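Local coordinates for bromo domain-containing protein (Trypanosoma brucei brucei, PDB 5K29) that is of uncharacterized function but carries a bromodomain, a four-helix module that in its relatives reads acetylated lysines, probably on chromatin proteins, at residues 72-77 against 115-120. Numbering follows the deposited sequence.
Sequences VQLTTL and AYISQK
At one end of the bromodomain helical bundle, the turn leading into helix 75-92 packs on the last turns of helix 97-122, and Leu74 meets Tyr116 and Ile117 there. Leu74 sits at the N-cap position, and its CD1 does the touching: it lies 3.7 Å from CD2 of Tyr116 and 3.9 Å from CG1 of Ile117, so one methyl group touches two consecutive side chains of the helix at once. Against Tyr116 the leucine crosses at about a right angle and comes at the ring obliquely; against Ile117 the two side chains run past each other in opposite directions. Ile117 has its CG1 branch beside the backbone N (chi1 -66°), and the extended continuation to CD1 brings that methyl up against the Gln73 peptide, 3.6 Å from O of Gln73. CG1 also lies 3.9 Å from O of Val72, a carbonyl that accepts a hydrogen bond from the hydroxyl of Tyr10. No hydrogen bond joins the two segments; the contact is apolar packing against side chain and peptide backbone. Lys120, one helical turn on, lays its CG over one face of the Tyr116 ring, 3.6 Å above the plane and offset toward the rim. The Tyr116 OH and the Lys120 ammonium both reach Glu14, by a hydrogen bond and a salt bridge respectively. Met15 and Leu18 of helix 12-21, with Ile113, continue the apolar surroundings of Leu74. The contact thus joins the entry to helix 75-92 to the C-terminal part of helix 97-122, at one end of the left-handed four-helix bundle that defines the bromodomain fold.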
# COMPACT_ATOMS: atom_id res chain seq x y z
N VAL A 72 6.09 12.24 -4.82
CA VAL A 72 4.84 12.99 -5.07
C VAL A 72 3.68 12.01 -5.32
O VAL A 72 2.57 12.20 -4.81
CB VAL A 72 4.99 13.96 -6.27
CG1 VAL A 72 3.76 14.84 -6.42
CG2 VAL A 72 6.25 14.81 -6.15
N GLN A 73 3.96 10.97 -6.13
CA GLN A 73 3.03 9.94 -6.57
C GLN A 73 3.07 8.65 -5.74
O GLN A 73 2.40 7.68 -6.10
CB GLN A 73 3.26 9.64 -8.06
CG GLN A 73 2.48 10.57 -8.97
CD GLN A 73 2.16 9.88 -10.28
OE1 GLN A 73 3.06 9.57 -11.07
NE2 GLN A 73 0.88 9.60 -10.50
N LEU A 74 3.78 8.67 -4.59
CA LEU A 74 3.91 7.54 -3.66
C LEU A 74 4.37 6.25 -4.40
O LEU A 74 3.85 5.17 -4.18
CB LEU A 74 2.63 7.35 -2.79
CG LEU A 74 2.26 8.56 -1.90
CD1 LEU A 74 0.83 8.49 -1.40
CD2 LEU A 74 3.22 8.69 -0.75
N THR A 75 5.34 6.42 -5.29
CA THR A 75 5.97 5.39 -6.12
C THR A 75 6.46 4.18 -5.26
O THR A 75 6.10 3.04 -5.57
CB THR A 75 7.09 6.03 -6.94
OG1 THR A 75 6.54 7.10 -7.69
CG2 THR A 75 7.77 5.07 -7.89
N THR A 76 7.24 4.45 -4.19
CA THR A 76 7.78 3.38 -3.33
C THR A 76 6.67 2.54 -2.67
O THR A 76 6.76 1.31 -2.69
CB THR A 76 8.78 3.94 -2.33
OG1 THR A 76 9.72 4.73 -3.05
CG2 THR A 76 9.55 2.84 -1.59
N LEU A 77 5.66 3.21 -2.08
CA LEU A 77 4.51 2.59 -1.43
C LEU A 77 3.76 1.72 -2.43
O LEU A 77 3.43 0.59 -2.11
CB LEU A 77 3.58 3.64 -0.77
CG LEU A 77 2.23 3.12 -0.18
CD1 LEU A 77 2.45 2.05 0.91
CD2 LEU A 77 1.42 4.27 0.44
N ALA A 115 -6.49 8.64 -3.90
CA ALA A 115 -7.43 9.54 -3.23
C ALA A 115 -6.64 10.37 -2.22
O ALA A 115 -6.95 11.54 -2.05
CB ALA A 115 -8.50 8.75 -2.52
N TYR A 116 -5.63 9.77 -1.56
CA TYR A 116 -4.82 10.53 -0.62
C TYR A 116 -4.09 11.69 -1.37
O TYR A 116 -4.14 12.83 -0.92
CB TYR A 116 -3.82 9.61 0.12
CG TYR A 116 -2.80 10.40 0.92
CD1 TYR A 116 -3.10 10.87 2.20
CD2 TYR A 116 -1.57 10.75 0.37
CE1 TYR A 116 -2.20 11.65 2.91
CE2 TYR A 116 -0.67 11.55 1.07
CZ TYR A 116 -0.97 11.97 2.35
OH TYR A 116 -0.06 12.71 3.06
N ILE A 117 -3.41 11.37 -2.48
CA ILE A 117 -2.71 12.30 -3.39
C ILE A 117 -3.67 13.38 -3.90
O ILE A 117 -3.36 14.56 -3.79
CB ILE A 117 -2.06 11.52 -4.57
CG1 ILE A 117 -0.94 10.60 -4.10
CG2 ILE A 117 -1.58 12.47 -5.64
CD1 ILE A 117 -0.51 9.54 -5.17
N SER A 118 -4.86 12.96 -4.41
CA SER A 118 -5.92 13.86 -4.90
C SER A 118 -6.38 14.79 -3.78
O SER A 118 -6.66 15.95 -4.05
CB SER A 118 -7.13 13.06 -5.37
OG SER A 118 -6.78 12.07 -6.32
N GLN A 119 -6.47 14.28 -2.53
CA GLN A 119 -6.90 15.10 -1.39
C GLN A 119 -5.85 16.15 -1.01
O GLN A 119 -6.23 17.26 -0.73
CB GLN A 119 -7.29 14.23 -0.18
CG GLN A 119 -8.68 13.61 -0.29
N LYS A 120 -4.54 15.79 -1.03
CA LYS A 120 -3.43 16.73 -0.75
C LYS A 120 -3.38 17.85 -1.80
O LYS A 120 -3.19 19.02 -1.45
CB LYS A 120 -2.07 15.99 -0.65
CG LYS A 120 -1.94 15.03 0.53
CD LYS A 120 -1.92 15.69 1.93
CE LYS A 120 -0.56 16.18 2.37
NZ LYS A 120 -0.59 16.70 3.76